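PDB 1MK0: intron-associated endonuclease 1, which cleaves DNA as a GIY-YIG homing endonuclease, its catalytic domain probably cutting a phosphodiester bond in DNA that lacks the intron. Local coordinates for residues Phe32-Leu35 / Glu36-Cys39; Arg74-Phe77 / Trp78-Glu81. The protein carries 1 engineered substitution. All coordinates share one frame; numbering follows the deposited sequence.

Contact 1 (Phe32-Leu35 / Glu36-Cys39); sequences FKDL and EKGC. With BME (beta-mercaptoethanol), chain C.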
loop_
_atom_site.group_PDB
_atom_site.type_symbol
_atom_site.label_atom_id
_atom_site.label_comp_id
_atom_site.label_asym_id
_atom_site.label_seq_id
_atom_site.Cartn_x
_atom_site.Cartn_y
_atom_site.Cartn_z
ATOM N N PHE A 32 5.871 0.241 -7.928
ATOM C CA PHE A 32 7.199 0.749 -8.211
ATOM C C PHE A 32 7.364 1.254 -9.636
ATOM O O PHE A 32 8.140 2.175 -9.874
ATOM C CB PHE A 32 8.238 -0.306 -7.833
ATOM C CG PHE A 32 8.239 -0.625 -6.362
ATOM C CD1 PHE A 32 8.515 0.368 -5.428
ATOM C CD2 PHE A 32 7.907 -1.895 -5.909
ATOM C CE1 PHE A 32 8.457 0.100 -4.058
ATOM C CE2 PHE A 32 7.845 -2.176 -4.543
ATOM C CZ PHE A 32 8.119 -1.175 -3.616
ATOM N N LYS A 33 6.630 0.675 -10.582
ATOM C CA LYS A 33 6.698 1.163 -11.956
ATOM C C LYS A 33 6.103 2.567 -11.957
ATOM O O LYS A 33 6.602 3.473 -12.624
ATOM C CB LYS A 33 5.892 0.270 -12.899
ATOM C CG LYS A 33 6.571 -1.038 -13.257
ATOM C CD LYS A 33 5.809 -1.752 -14.358
ATOM C CE LYS A 33 6.508 -3.037 -14.777
ATOM N NZ LYS A 33 5.777 -3.724 -15.878
ATOM N N ASP A 34 5.027 2.739 -11.197
ATOM C CA ASP A 34 4.362 4.031 -11.099
ATOM C C ASP A 34 5.239 5.075 -10.425
ATOM O O ASP A 34 5.306 6.223 -10.873
ATOM C CB ASP A 34 3.046 3.894 -10.325
ATOM C CG ASP A 34 1.940 3.275 -11.157
ATOM O OD1 ASP A 34 2.199 2.908 -12.326
ATOM O OD2 ASP A 34 0.806 3.161 -10.644
ATOM N N LEU A 35 5.903 4.682 -9.343
ATOM C CA LEU A 35 6.771 5.601 -8.616
ATOM C C LEU A 35 7.919 6.070 -9.505
ATOM O O LEU A 35 8.321 7.233 -9.452
ATOM C CB LEU A 35 7.303 4.924 -7.347
ATOM C CG LEU A 35 6.234 4.745 -6.260
ATOM C CD1 LEU A 35 6.708 3.759 -5.209
ATOM C CD2 LEU A 35 5.917 6.095 -5.630
ATOM N N GLU A 36 8.432 5.172 -10.335
ATOM C CA GLU A 36 9.520 5.528 -11.233
ATOM C C GLU A 36 9.044 6.499 -12.311
ATOM O O GLU A 36 9.800 7.371 -12.744
ATOM C CB GLU A 36 10.114 4.271 -11.865
ATOM C CG GLU A 36 10.897 3.423 -10.874
ATOM C CD GLU A 36 11.531 2.205 -11.514
ATOM O OE1 GLU A 36 12.212 2.367 -12.549
ATOM O OE2 GLU A 36 11.354 1.091 -10.979
ATOM N N LYS A 37 7.795 6.350 -12.742
ATOM C CA LYS A 37 7.229 7.238 -13.755
ATOM C C LYS A 37 6.811 8.562 -13.121
ATOM O O LYS A 37 6.455 9.514 -13.821
ATOM C CB LYS A 37 6.029 6.581 -14.444
ATOM C CG LYS A 37 6.408 5.475 -15.423
ATOM C CD LYS A 37 5.206 4.980 -16.218
ATOM C CE LYS A 37 4.205 4.244 -15.339
ATOM N NZ LYS A 37 3.088 3.681 -16.148
ATOM N N GLY A 38 6.847 8.605 -11.791
ATOM C CA GLY A 38 6.505 9.814 -11.060
ATOM C C GLY A 38 5.041 10.201 -10.999
ATOM O O GLY A 38 4.715 11.347 -10.683
ATOM N N CYS A 39 4.154 9.252 -11.271
ATOM C CA CYS A 39 2.723 9.536 -11.260
ATOM C C CYS A 39 1.914 8.697 -10.277
ATOM O O CYS A 39 0.725 8.450 -10.487
ATOM C CB CYS A 39 2.166 9.370 -12.676
ATOM S SG CYS A 39 2.908 7.983 -13.592
HETATM C C1 BME C . -0.068 4.752 -13.651
HETATM C C2 BME C . 0.603 6.115 -13.744
HETATM O O1 BME C . 0.414 3.775 -14.225
HETATM S S2 BME C . 2.079 6.353 -12.726
HETATM O O HOH W 1 9.949 9.106 -10.109
#
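Lys37 and Asp34 stand one turn apart on the last stretch of helix 24-37, and they meet through charge. Their salt bridge is a long one, with Lys37 NZ 4.0 Å from Asp34 OD1. The lysine chain leaves with CG beside its own backbone N and bends at chi3 (-68°), which turns the ammonium back toward the carboxylate. The hydroxyl of a beta-mercaptoethanol molecule, probably from the crystallisation liquor, lies to one side of the pair and reaches both: its O1 accepts a hydrogen bond from Lys37 NZ at 3.3 Å and approaches Asp34 OD1 to 2.7 Å.

The covalent interaction is a mixed disulfide, Cys39 SG to S2 of the mercaptoethanol, 2.0 Å. Cys39 SG sits between its backbone N and carbonyl carbon (chi1 38°), and S2 rests against the carboxylate carbon of Asp34, at 3.5 Å from CG. The adduct thus runs from Cys39 back to Asp34 in the last turn of the helix.

Van der Waals packing is lighter: the extended Glu36 chain sets CG 3.2 Å from Phe32 O, and the side chain also touches Phe49. Leu35 turns inward instead, onto Leu45 and Phe49 of helix 43-52.

Backbone bonds finish the helix. Glu36 N and Lys37 N bind Phe32 O and Lys33 O in ordinary helical fashion. Leu35 O receives a water at 2.6 Å, the side-chain amide of Gln46 and a weak bond from Gly38 N, so three donors serve one terminal carbonyl. Cys39 N reaches back five residues to Asp34 O at 3.3 Å, and Gly38 supplies the positive phi (73°) that makes this reversal possible: a Schellman motif closing the helix.

Contact 2 (Arg74-Phe77 / Trp78-Glu81); sequences RANF and WIKE. Engineered in segment 74-77: Ala75 (natural residue Glu).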
loop_
_atom_site.group_PDB
_atom_site.type_symbol
_atom_site.label_atom_id
_atom_site.label_comp_id
_atom_site.label_asym_id
_atom_site.label_seq_id
_atom_site.Cartn_x
_atom_site.Cartn_y
_atom_site.Cartn_z
ATOM N N ARG A 74 -11.643 -4.422 5.642
ATOM C CA ARG A 74 -10.358 -4.879 6.155
ATOM C C ARG A 74 -9.219 -3.923 5.830
ATOM O O ARG A 74 -8.293 -3.766 6.626
ATOM C CB ARG A 74 -10.045 -6.283 5.629
ATOM C CG ARG A 74 -11.044 -7.329 6.103
ATOM C CD ARG A 74 -11.202 -7.286 7.620
ATOM N NE ARG A 74 -9.986 -7.694 8.316
ATOM C CZ ARG A 74 -9.761 -7.473 9.608
ATOM N NH1 ARG A 74 -10.662 -6.841 10.344
ATOM N NH2 ARG A 74 -8.639 -7.900 10.171
ATOM N N ALA A 75 -9.275 -3.290 4.662
ATOM C CA ALA A 75 -8.238 -2.334 4.295
ATOM C C ALA A 75 -8.306 -1.160 5.272
ATOM O O ALA A 75 -7.279 -0.698 5.776
ATOM C CB ALA A 75 -8.447 -1.845 2.870
ATOM N N ASN A 76 -9.516 -0.679 5.546
ATOM C CA ASN A 76 -9.668 0.438 6.474
ATOM C C ASN A 76 -9.275 0.047 7.886
ATOM O O ASN A 76 -8.769 0.873 8.643
ATOM C CB ASN A 76 -11.093 0.982 6.455
ATOM C CG ASN A 76 -11.340 1.899 5.279
ATOM O OD1 ASN A 76 -10.448 2.639 4.862
ATOM N ND2 ASN A 76 -12.554 1.875 4.748
ATOM N N PHE A 77 -9.504 -1.211 8.246
ATOM C CA PHE A 77 -9.117 -1.671 9.571
ATOM C C PHE A 77 -7.612 -1.499 9.731
ATOM O O PHE A 77 -7.144 -0.935 10.717
ATOM C CB PHE A 77 -9.453 -3.150 9.766
ATOM C CG PHE A 77 -8.846 -3.736 11.009
ATOM C CD1 PHE A 77 -9.391 -3.465 12.258
ATOM C CD2 PHE A 77 -7.685 -4.501 10.936
ATOM C CE1 PHE A 77 -8.788 -3.943 13.418
ATOM C CE2 PHE A 77 -7.074 -4.982 12.085
ATOM C CZ PHE A 77 -7.627 -4.701 13.333
ATOM N N TRP A 78 -6.855 -1.996 8.756
ATOM C CA TRP A 78 -5.402 -1.904 8.815
ATOM C C TRP A 78 -4.856 -0.490 8.692
ATOM O O TRP A 78 -3.839 -0.171 9.304
ATOM C CB TRP A 78 -4.773 -2.821 7.764
ATOM C CG TRP A 78 -4.871 -4.259 8.176
ATOM C CD1 TRP A 78 -5.610 -5.244 7.583
ATOM C CD2 TRP A 78 -4.253 -4.854 9.320
ATOM N NE1 TRP A 78 -5.492 -6.417 8.293
ATOM C CE2 TRP A 78 -4.664 -6.204 9.366
ATOM C CE3 TRP A 78 -3.390 -4.374 10.316
ATOM C CZ2 TRP A 78 -4.245 -7.081 10.370
ATOM C CZ3 TRP A 78 -2.974 -5.246 11.314
ATOM C CH2 TRP A 78 -3.403 -6.585 11.334
ATOM N N ILE A 79 -5.522 0.356 7.912
ATOM C CA ILE A 79 -5.077 1.741 7.768
ATOM C C ILE A 79 -5.150 2.421 9.132
ATOM O O ILE A 79 -4.248 3.157 9.521
ATOM C CB ILE A 79 -5.963 2.519 6.770
ATOM C CG1 ILE A 79 -5.656 2.067 5.342
ATOM C CG2 ILE A 79 -5.726 4.021 6.909
ATOM C CD1 ILE A 79 -6.592 2.656 4.306
ATOM N N LYS A 80 -6.228 2.157 9.862
ATOM C CA LYS A 80 -6.407 2.746 11.180
ATOM C C LYS A 80 -5.503 2.063 12.204
ATOM O O LYS A 80 -4.869 2.723 13.026
ATOM C CB LYS A 80 -7.871 2.623 11.607
ATOM C CG LYS A 80 -8.203 3.333 12.910
ATOM C CD LYS A 80 -9.699 3.321 13.167
ATOM C CE LYS A 80 -10.052 4.109 14.416
ATOM N NZ LYS A 80 -11.527 4.166 14.620
ATOM N N GLU A 81 -5.441 0.738 12.143
ATOM C CA GLU A 81 -4.627 -0.034 13.073
ATOM C C GLU A 81 -3.160 0.376 13.013
ATOM O O GLU A 81 -2.495 0.500 14.047
ATOM C CB GLU A 81 -4.755 -1.527 12.757
ATOM C CG GLU A 81 -4.056 -2.445 13.746
ATOM C CD GLU A 81 -4.741 -2.491 15.102
ATOM O OE1 GLU A 81 -4.207 -3.163 16.009
ATOM O OE2 GLU A 81 -5.811 -1.864 15.265
HETATM O O HOH W 2 -8.269 -0.521 13.186
#
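Four successive helical bonds, from Trp78 N to Arg74 O through Glu81 N to Phe77 O, join these residues into two regular turns of helix 68-81, and the last is the shortest at 2.8 Å, with its donor in the carbonyl plane. Around this frame the side chains of Arg74, Phe77, Trp78 and Glu81 form a continuous cluster.

Phe77 and Trp78 make a T-shaped pair: the edge of the phenyl ring points at the indole face, CE2 of Phe77 standing 3.7 Å above the plane of the Trp78 ring system, and the planes meet at 79°. This is possible for neighbours in sequence because Phe77 carries CG anti to its N (chi1 169°) while Trp78 carries CG beside its N, bringing the two rings across each other.

The Phe77 ring has company on both faces. Arg74 NH1 lies 3.6 Å above one, offset toward the rim, and Glu81 CB lies over the other, also toward the rim. The Glu81 carboxylate runs alongside, turned only 14° from the ring plane, with OE2 3.9 Å from Phe77 CZ. A water held by Phe77 O at 2.7 Å gives a weak second bond to that same OE2.

On another side of the helix, Asn76 and Ile79 point the same way, OD1 of Asn76 being 3.9 Å from Ile79 CD1 while it accepts a bond from Ala94 N. Ala75, engineered in place of the natural Glu, packs on Ile5 and Ala94.

Arg74 NH2 and Trp78 NE1 lie 4.0 Å apart and both turn to OE2 of Glu62, Arg74 by a salt bridge and the indole by a hydrogen bond. The Glu62 carboxylate therefore probably offsets the guanidinium charge while tying the indole, and with it this helix, to the sheet.

Overall arrangement
Contact 1 and contact 2 lie on opposite sides of the chain's centre, their own centres 24 Å apart and their nearest atoms about 16 Å apart. Each belongs to a helix packed against the three-stranded antiparallel sheet of the GIY-YIG domain, and strand 56-63 serves both: Phe32 of contact 1 touches its Phe56 and Cys58, whereas Glu62 takes Arg74 and the indole N-H of Trp78. Contact 1 ends helix 24-37 at the surface. In contact 2, Ala75 replaces a glutamate that, as in GIY-YIG nucleases generally, probably belongs to the catalytic site, which would place contact 2 beside it. A bound citrate approaches the Ile79 side chain to about 5 Å.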